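Long-range contacts in type I modular polyketide synthase (Streptomyces albus subsp. albus, PDB 6IYR), which probably selects an extender acyl unit from coenzyme A and loads it onto the acyl carrier protein, as the acyltransferase domain of module 8 of salinomycin synthase: residues 33-38 / 450-455; 38-43 / 430-435; 251-256 / 317-322. All blocks are in the same frame, centred on the assembly; numbering follows the deposited sequence.

Interaction 1: residues 33-38 / 450-455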
loop_
_atom_site.group_PDB
_atom_site.type_symbol
_atom_site.label_atom_id
_atom_site.label_comp_id
_atom_site.label_asym_id
_atom_site.label_seq_id
_atom_site.Cartn_x
_atom_site.Cartn_y
_atom_site.Cartn_z
ATOM N N PRO A 33 14.105 -0.309 -18.848
ATOM C CA PRO A 33 14.429 -0.938 -17.561
ATOM C C PRO A 33 13.381 -1.967 -17.124
ATOM O O PRO A 33 12.175 -1.756 -17.306
ATOM C CB PRO A 33 14.463 0.246 -16.591
ATOM C CG PRO A 33 13.497 1.224 -17.166
ATOM C CD PRO A 33 13.443 0.998 -18.661
ATOM N N ALA A 34 13.848 -3.088 -16.583
ATOM C CA ALA A 34 12.952 -4.118 -16.086
ATOM C C ALA A 34 12.173 -3.609 -14.874
ATOM O O ALA A 34 12.707 -2.898 -14.011
ATOM C CB ALA A 34 13.742 -5.364 -15.720
ATOM N N ALA A 35 10.941 -4.049 -14.756
ATOM C CA ALA A 35 10.212 -3.840 -13.513
ATOM C C ALA A 35 10.860 -4.615 -12.361
ATOM O O ALA A 35 11.117 -4.057 -11.281
ATOM C CB ALA A 35 8.769 -4.271 -13.686
ATOM N N LEU A 36 11.043 -5.921 -12.558
ATOM C CA LEU A 36 11.852 -6.691 -11.640
ATOM C C LEU A 36 12.851 -7.520 -12.407
ATOM O O LEU A 36 12.557 -8.067 -13.468
ATOM C CB LEU A 36 11.011 -7.660 -10.820
ATOM C CG LEU A 36 10.048 -7.057 -9.815
ATOM C CD1 LEU A 36 9.052 -8.114 -9.363
ATOM C CD2 LEU A 36 10.826 -6.495 -8.639
ATOM N N THR A 37 13.916 -7.841 -11.715
ATOM C CA THR A 37 14.912 -8.696 -12.262
ATOM C C THR A 37 15.314 -9.675 -11.167
ATOM O O THR A 37 15.733 -9.268 -10.086
ATOM C CB THR A 37 16.085 -7.852 -12.759
ATOM O OG1 THR A 37 16.702 -8.520 -13.855
ATOM C CG2 THR A 37 17.085 -7.618 -11.646
ATOM N N SER A 38 15.016 -10.951 -11.388
ATOM C CA SER A 38 15.123 -11.942 -10.326
ATOM C C SER A 38 15.513 -13.323 -10.855
ATOM O O SER A 38 15.250 -13.648 -12.017
ATOM C CB SER A 38 13.804 -12.088 -9.591
ATOM O OG SER A 38 13.970 -13.004 -8.532
ATOM N N TRP A 450 3.883 -9.971 -17.810
ATOM C CA TRP A 450 4.962 -10.834 -17.329
ATOM C C TRP A 450 6.290 -10.656 -18.032
ATOM O O TRP A 450 7.332 -10.915 -17.434
ATOM C CB TRP A 450 4.513 -12.279 -17.333
ATOM C CG TRP A 450 3.482 -12.493 -16.275
ATOM C CD1 TRP A 450 2.170 -12.707 -16.459
ATOM C CD2 TRP A 450 3.700 -12.494 -14.860
ATOM N NE1 TRP A 450 1.535 -12.838 -15.249
ATOM C CE2 TRP A 450 2.465 -12.748 -14.250
ATOM C CE3 TRP A 450 4.828 -12.313 -14.049
ATOM C CZ2 TRP A 450 2.317 -12.830 -12.860
ATOM C CZ3 TRP A 450 4.693 -12.452 -12.690
ATOM C CH2 TRP A 450 3.439 -12.678 -12.104
ATOM N N ASP A 451 6.262 -10.074 -19.232
ATOM C CA ASP A 451 7.474 -9.659 -19.933
ATOM C C ASP A 451 8.351 -8.695 -19.127
ATOM O O ASP A 451 9.561 -8.610 -19.367
ATOM C CB ASP A 451 7.110 -9.017 -21.281
ATOM C CG ASP A 451 6.543 -10.033 -22.289
ATOM O OD1 ASP A 451 6.775 -11.242 -22.105
ATOM O OD2 ASP A 451 5.856 -9.627 -23.252
ATOM N N THR A 452 7.768 -7.975 -18.163
ATOM C CA THR A 452 8.506 -6.911 -17.506
ATOM C C THR A 452 9.350 -7.459 -16.377
ATOM O O THR A 452 10.162 -6.744 -15.792
ATOM C CB THR A 452 7.555 -5.792 -17.006
ATOM O OG1 THR A 452 6.583 -6.326 -16.090
ATOM C CG2 THR A 452 6.823 -5.188 -18.200
ATOM N N VAL A 453 9.137 -8.732 -16.062
ATOM C CA VAL A 453 9.907 -9.407 -15.044
ATOM C C VAL A 453 10.983 -10.267 -15.686
ATOM O O VAL A 453 10.697 -11.271 -16.312
ATOM C CB VAL A 453 9.030 -10.355 -14.220
ATOM C CG1 VAL A 453 9.917 -11.229 -13.329
ATOM C CG2 VAL A 453 8.015 -9.553 -13.428
ATOM N N ARG A 454 12.231 -9.901 -15.481
ATOM C CA ARG A 454 13.285 -10.506 -16.237
ATOM C C ARG A 454 14.106 -11.429 -15.374
ATOM O O ARG A 454 14.297 -11.199 -14.179
ATOM C CB ARG A 454 14.160 -9.449 -16.899
ATOM C CG ARG A 454 13.495 -8.814 -18.113
ATOM C CD ARG A 454 14.474 -7.955 -18.907
ATOM N NE ARG A 454 13.799 -6.844 -19.588
ATOM C CZ ARG A 454 14.384 -5.704 -19.961
ATOM N NH1 ARG A 454 15.680 -5.499 -19.743
ATOM N NH2 ARG A 454 13.665 -4.760 -20.558
ATOM N N PRO A 455 14.493 -12.553 -15.962
ATOM C CA PRO A 455 15.587 -13.320 -15.412
ATOM C C PRO A 455 16.792 -12.426 -15.150
ATOM O O PRO A 455 17.494 -12.656 -14.177
ATOM C CB PRO A 455 15.886 -14.337 -16.507
ATOM C CG PRO A 455 14.636 -14.418 -17.332
ATOM C CD PRO A 455 14.027 -13.061 -17.264
#

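Interaction 2: residues 38-43 / 430-435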
loop_
_atom_site.group_PDB
_atom_site.type_symbol
_atom_site.label_atom_id
_atom_site.label_comp_id
_atom_site.label_asym_id
_atom_site.label_seq_id
_atom_site.Cartn_x
_atom_site.Cartn_y
_atom_site.Cartn_z
ATOM N N SER A 38 15.016 -10.951 -11.388
ATOM C CA SER A 38 15.123 -11.942 -10.326
ATOM C C SER A 38 15.513 -13.323 -10.855
ATOM O O SER A 38 15.250 -13.648 -12.017
ATOM C CB SER A 38 13.804 -12.088 -9.591
ATOM O OG SER A 38 13.970 -13.004 -8.532
ATOM N N ALA A 39 16.087 -14.125 -9.957
ATOM C CA ALA A 39 16.383 -15.554 -10.188
ATOM C C ALA A 39 15.154 -16.417 -9.993
ATOM O O ALA A 39 15.109 -17.540 -10.478
ATOM C CB ALA A 39 17.456 -16.012 -9.221
ATOM N N LEU A 40 14.200 -15.911 -9.207
ATOM C CA LEU A 40 12.835 -16.458 -9.133
ATOM C C LEU A 40 12.080 -16.147 -10.405
ATOM O O LEU A 40 11.913 -14.981 -10.760
ATOM C CB LEU A 40 12.079 -15.814 -7.986
ATOM C CG LEU A 40 11.789 -16.538 -6.694
ATOM C CD1 LEU A 40 10.571 -15.873 -6.068
ATOM C CD2 LEU A 40 11.538 -18.016 -6.902
ATOM N N ILE A 41 11.641 -17.199 -11.095
ATOM C CA ILE A 41 10.960 -17.081 -12.371
ATOM C C ILE A 41 9.498 -17.559 -12.281
ATOM O O ILE A 41 9.207 -18.595 -11.697
ATOM C CB ILE A 41 11.722 -17.881 -13.436
ATOM C CG1 ILE A 41 13.089 -17.248 -13.671
ATOM C CG2 ILE A 41 10.976 -17.906 -14.750
ATOM C CD1 ILE A 41 14.104 -18.236 -14.206
ATOM N N PRO A 42 8.569 -16.785 -12.857
ATOM C CA PRO A 42 7.165 -17.136 -12.777
ATOM C C PRO A 42 6.753 -17.990 -13.964
ATOM O O PRO A 42 7.075 -17.641 -15.098
ATOM C CB PRO A 42 6.464 -15.771 -12.857
ATOM C CG PRO A 42 7.380 -14.946 -13.680
ATOM C CD PRO A 42 8.757 -15.387 -13.283
ATOM N N TRP A 43 6.012 -19.069 -13.711
ATOM C CA TRP A 43 5.322 -19.743 -14.783
ATOM C C TRP A 43 3.867 -19.550 -14.519
ATOM O O TRP A 43 3.396 -19.834 -13.405
ATOM C CB TRP A 43 5.619 -21.250 -14.780
ATOM C CG TRP A 43 7.007 -21.641 -15.192
ATOM C CD1 TRP A 43 8.047 -20.823 -15.500
ATOM C CD2 TRP A 43 7.509 -22.990 -15.290
ATOM N NE1 TRP A 43 9.181 -21.584 -15.803
ATOM C CE2 TRP A 43 8.865 -22.913 -15.655
ATOM C CE3 TRP A 43 6.927 -24.249 -15.123
ATOM C CZ2 TRP A 43 9.649 -24.052 -15.840
ATOM C CZ3 TRP A 43 7.722 -25.382 -15.270
ATOM C CH2 TRP A 43 9.063 -25.274 -15.617
ATOM N N GLY A 430 12.143 -7.692 -0.924
ATOM C CA GLY A 430 12.790 -7.902 -2.220
ATOM C C GLY A 430 11.882 -8.377 -3.346
ATOM O O GLY A 430 10.654 -8.405 -3.233
ATOM N N ALA A 431 12.511 -8.827 -4.420
ATOM C CA ALA A 431 11.783 -9.285 -5.595
ATOM C C ALA A 431 10.972 -10.535 -5.290
ATOM O O ALA A 431 9.925 -10.763 -5.874
ATOM C CB ALA A 431 12.749 -9.528 -6.742
ATOM N N ALA A 432 11.389 -11.323 -4.312
ATOM C CA ALA A 432 10.664 -12.561 -4.056
ATOM C C ALA A 432 9.249 -12.210 -3.645
ATOM O O ALA A 432 8.279 -12.788 -4.139
ATOM C CB ALA A 432 11.338 -13.367 -2.951
ATOM N N ARG A 433 9.122 -11.280 -2.705
ATOM C CA ARG A 433 7.805 -10.975 -2.175
ATOM C C ARG A 433 7.011 -10.182 -3.213
ATOM O O ARG A 433 5.820 -10.390 -3.431
ATOM C CB ARG A 433 7.910 -10.217 -0.859
ATOM C CG ARG A 433 6.615 -9.549 -0.420
ATOM C CD ARG A 433 5.431 -10.506 -0.336
ATOM N NE ARG A 433 5.692 -11.581 0.601
ATOM C CZ ARG A 433 4.882 -12.616 0.794
ATOM N NH1 ARG A 433 5.222 -13.581 1.634
ATOM N NH2 ARG A 433 3.732 -12.684 0.148
ATOM N N PHE A 434 7.696 -9.305 -3.895
ATOM C CA PHE A 434 7.031 -8.476 -4.869
ATOM C C PHE A 434 6.463 -9.369 -5.964
ATOM O O PHE A 434 5.297 -9.270 -6.292
ATOM C CB PHE A 434 8.008 -7.432 -5.421
ATOM C CG PHE A 434 7.341 -6.142 -5.881
ATOM C CD1 PHE A 434 6.192 -6.166 -6.670
ATOM C CD2 PHE A 434 7.901 -4.914 -5.591
ATOM C CE1 PHE A 434 5.597 -4.987 -7.118
ATOM C CE2 PHE A 434 7.311 -3.739 -6.036
ATOM C CZ PHE A 434 6.153 -3.777 -6.787
ATOM N N LEU A 435 7.265 -10.303 -6.477
ATOM C CA LEU A 435 6.780 -11.219 -7.512
ATOM C C LEU A 435 5.592 -11.945 -7.023
ATOM O O LEU A 435 4.637 -12.189 -7.776
ATOM C CB LEU A 435 7.837 -12.276 -7.878
ATOM C CG LEU A 435 8.661 -12.016 -9.120
ATOM C CD1 LEU A 435 9.640 -13.170 -9.329
ATOM C CD2 LEU A 435 7.764 -11.847 -10.335
#

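Interaction 3: residues 251-256 / 317-322. With PO4 (phosphate ion), chain B.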
loop_
_atom_site.group_PDB
_atom_site.type_symbol
_atom_site.label_atom_id
_atom_site.label_comp_id
_atom_site.label_asym_id
_atom_site.label_seq_id
_atom_site.Cartn_x
_atom_site.Cartn_y
_atom_site.Cartn_z
ATOM N N ALA A 251 6.330 19.239 16.736
ATOM C CA ALA A 251 5.851 20.001 17.891
ATOM C C ALA A 251 4.756 19.251 18.589
ATOM O O ALA A 251 4.313 19.684 19.636
ATOM C CB ALA A 251 5.322 21.358 17.442
ATOM N N LEU A 252 4.210 18.216 17.955
ATOM C CA LEU A 252 3.159 17.420 18.591
ATOM C C LEU A 252 3.628 16.111 19.186
ATOM O O LEU A 252 2.868 15.439 19.913
ATOM C CB LEU A 252 2.006 17.134 17.631
ATOM C CG LEU A 252 1.208 18.322 17.109
ATOM C CD1 LEU A 252 -0.114 17.793 16.577
ATOM C CD2 LEU A 252 0.995 19.388 18.151
ATOM N N ALA A 253 4.861 15.734 18.892
ATOM C CA ALA A 253 5.365 14.401 19.261
ATOM C C ALA A 253 5.500 14.301 20.763
ATOM O O ALA A 253 5.967 15.234 21.392
ATOM C CB ALA A 253 6.717 14.132 18.615
ATOM N N GLY A 254 4.966 13.229 21.331
ATOM C CA GLY A 254 4.998 13.035 22.752
ATOM C C GLY A 254 3.817 13.671 23.469
ATOM O O GLY A 254 3.765 13.607 24.681
ATOM N N LYS A 255 2.876 14.285 22.752
ATOM C CA LYS A 255 1.774 14.971 23.404
ATOM C C LYS A 255 0.456 14.284 23.193
ATOM O O LYS A 255 -0.573 14.784 23.611
ATOM C CB LYS A 255 1.666 16.424 22.940
ATOM C CG LYS A 255 2.823 17.288 23.405
ATOM C CD LYS A 255 2.728 18.712 22.857
ATOM C CE LYS A 255 4.106 19.370 22.864
ATOM N NZ LYS A 255 4.097 20.764 23.380
ATOM N N GLY A 256 0.475 13.123 22.557
ATOM C CA GLY A 256 -0.762 12.456 22.227
ATOM C C GLY A 256 -0.539 11.069 21.721
ATOM O O GLY A 256 0.559 10.596 21.746
ATOM N N ASN A 317 1.175 2.375 18.169
ATOM C CA ASN A 317 2.509 2.931 18.478
ATOM C C ASN A 317 2.840 4.202 17.697
ATOM O O ASN A 317 3.499 4.156 16.658
ATOM C CB ASN A 317 3.625 1.903 18.264
ATOM C CG ASN A 317 4.893 2.285 19.003
ATOM O OD1 ASN A 317 5.447 3.355 18.775
ATOM N ND2 ASN A 317 5.252 1.500 19.999
ATOM N N VAL A 318 2.276 5.318 18.149
ATOM C CA VAL A 318 2.625 6.647 17.649
ATOM C C VAL A 318 2.530 7.523 18.860
ATOM O O VAL A 318 1.801 7.200 19.799
ATOM C CB VAL A 318 1.619 7.198 16.619
ATOM C CG1 VAL A 318 1.747 6.489 15.290
ATOM C CG2 VAL A 318 0.193 7.089 17.143
ATOM N N ASP A 319 3.204 8.662 18.855
ATOM C CA ASP A 319 3.117 9.504 20.031
ATOM C C ASP A 319 2.620 10.887 19.678
ATOM O O ASP A 319 2.937 11.844 20.383
ATOM C CB ASP A 319 4.474 9.591 20.735
ATOM C CG ASP A 319 5.544 10.152 19.827
ATOM O OD1 ASP A 319 5.169 10.723 18.769
ATOM O OD2 ASP A 319 6.723 10.149 20.230
ATOM N N TYR A 320 1.814 10.994 18.624
ATOM C CA TYR A 320 1.163 12.266 18.324
ATOM C C TYR A 320 -0.259 11.987 17.979
ATOM O O TYR A 320 -0.615 10.860 17.643
ATOM C CB TYR A 320 1.844 13.012 17.184
ATOM C CG TYR A 320 1.926 12.236 15.903
ATOM C CD1 TYR A 320 2.978 11.349 15.672
ATOM C CD2 TYR A 320 0.924 12.324 14.937
ATOM C CE1 TYR A 320 2.978 10.500 14.564
ATOM C CE2 TYR A 320 0.999 11.583 13.750
ATOM C CZ TYR A 320 2.029 10.666 13.574
ATOM O OH TYR A 320 2.066 9.851 12.463
ATOM N N ALA A 321 -1.085 12.987 18.240
ATOM C CA ALA A 321 -2.504 12.964 17.966
ATOM C C ALA A 321 -2.819 13.908 16.783
ATOM O O ALA A 321 -3.286 15.044 16.960
ATOM C CB ALA A 321 -3.272 13.398 19.199
ATOM N N SER A 322 -2.666 13.400 15.574
ATOM C CA SER A 322 -3.172 14.117 14.381
ATOM C C SER A 322 -4.656 13.824 14.136
ATOM O O SER A 322 -5.299 13.037 14.849
ATOM C CB SER A 322 -2.350 13.723 13.164
ATOM O OG SER A 322 -2.460 12.336 12.984
HETATM P P PO4 B . -0.306 10.708 9.949
HETATM O O1 PO4 B . 0.249 9.363 10.377
HETATM O O2 PO4 B . 0.366 12.000 10.444
HETATM O O3 PO4 B . -0.180 10.652 8.435
HETATM O O4 PO4 B . -1.703 10.748 10.507
HETATM O O HOH W 1 0.248 14.958 19.804
#

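Interaction 1: residues 33-38 / 450-455
L36 O and R454 N form the shortest bond of a two-strand parallel ladder, 2.7 Å with an N-H...O angle of 170°, pairing strand 36-37 near the first ordered residue with strand 453-454 near the last. One step further S38 N donates to R454 O at 2.9 Å, so R454 both gives and takes a bond, as parallel pairing requires. CA-H groups crowd the same carbonyls, with T37 CA 3.2 Å from R454 O. Toward the start of the ladder the grip weakens: T452 O, at the end of the 3-10 segment 450-452, takes only weak bonds from A35 N (3.0 Å) and L36 N (3.5 Å). There A35 CB rests 3.8 Å from T452 OG1, whose polar partner is D449 O. The buried face carries L36 and V453; their side chains barely touch each other, L36 CB to V453 CG2 being 4.4 Å, and both pack instead on L435 of helix 431-443. The face of T37 and R454 is the solvent side. With R454 CG anti to its carbonyl carbon (chi1 -76°) and the chain extended to NE, the arginine reaches back along the partner strand and lays one guanidinium face over A34 CB, 4.1 Å above the plane and offset toward its rim. Cohesion between the ends of the modelled chain therefore rests mainly on main-chain hydrogen bonds, while R454 contributes packing rather than a charge pair.

Interaction 2: residues 38-43 / 430-435
S38 OG accepts a hydrogen bond from L40 N at 3.0 Å, an ST turn that folds the link between strands 36-37 and 41-47 and sets S38 and L40 against the first turn of helix 431-443. OG lies anti to the backbone N of S38 (chi1 -177°), beside the carbonyl carbon, which brings it within reach of the N-H two residues on. Across the junction the contact is apolar. S38 CB meets the methyl of A431 at 4.0 Å, just past G430 at the N-cap. L40 extends past the helix flank, its CD1 branch 3.9 Å from A432 CA and nearly as close to the A432 methyl. L40 also touches L93 of strand 88-94 and E95 in the loop after it, and thereby links the helix to the antiparallel sheet of strands 41-47, 88-94 and 116-120. That sheet, with its flanking helices, is consistent with the linker subdomain that precedes the acyltransferase core in modular synthases. One turn down the helix, the CD1 branch of L435 reaches L40: it lies 3.8 Å from L40 CB and, more tightly, 3.2 Å from L40 O.

Interaction 3: residues 251-256 / 317-322
L252 packs its CB against Y320 CB at 4.1 Å, starting a loop-to-loop contact between the end of the connection from helix 235-248 and the loop after strand 313-316. The carbonyl of L252 has two donors: K255 N, closing a type II turn, and a water 2.7 Å from L252 O that in turn accepts from A321 N at 2.8 Å. A253 follows, its methyl lying 3.7 Å from D319 OD1. At the turn's exposed corner G254 N donates to D319 O over 2.6 Å, a short but bent bond with an N-H...O angle of 141°. The D319 side chain, its CG between the backbone N and the carbonyl carbon (chi1 59°), folds back beside that same N-H. K255 runs off the contact, and G256 O nears D319 O at 3.0 Å, two acceptors without a bond. Beyond this junction Y320 turns its ring away, placing the hydroxyl 2.8 Å from phosphate O1, which lies at the ring edge, in plane. S322 OG donates to phosphate O4. Y320 to H323 spell YASH, the signature usually linked to methylmalonyl selectivity in modular acyltransferases. The turn thus holds D319, next to this motif, by one bond and A321 through a water; Y320, S322 and H323 form the anion site together with Q221 and R245. The phosphate, probably from the crystallisation liquor, may mark where an acidic part of the substrate binds.

How the interactions relate
Interactions 1 and 2 are neighbours, their centres 9 Å apart, and share S38. Their hydrophobic sides merge: L36 CD1 packs on L435 CG at 3.9 Å, V453 CG1 on L435 CD2 at 3.7 Å, and W450 CE3 on P42 CG at 3.7 Å. Interaction 2 is nested within the chain loop that interaction 1 closes, and interaction 3 lies within both. In space, however, interaction 3 sits on the opposite side of the chain's centre, its centre about 41 Å from that of interaction 1 and about 38 Å from that of interaction 2. The phosphate binds in interaction 3, and the probable nucleophile elbow around S220 lies near Y320; interaction 1 joins the ordered chain ends, interaction 2 the linker-like sheet's start to helix 431-443.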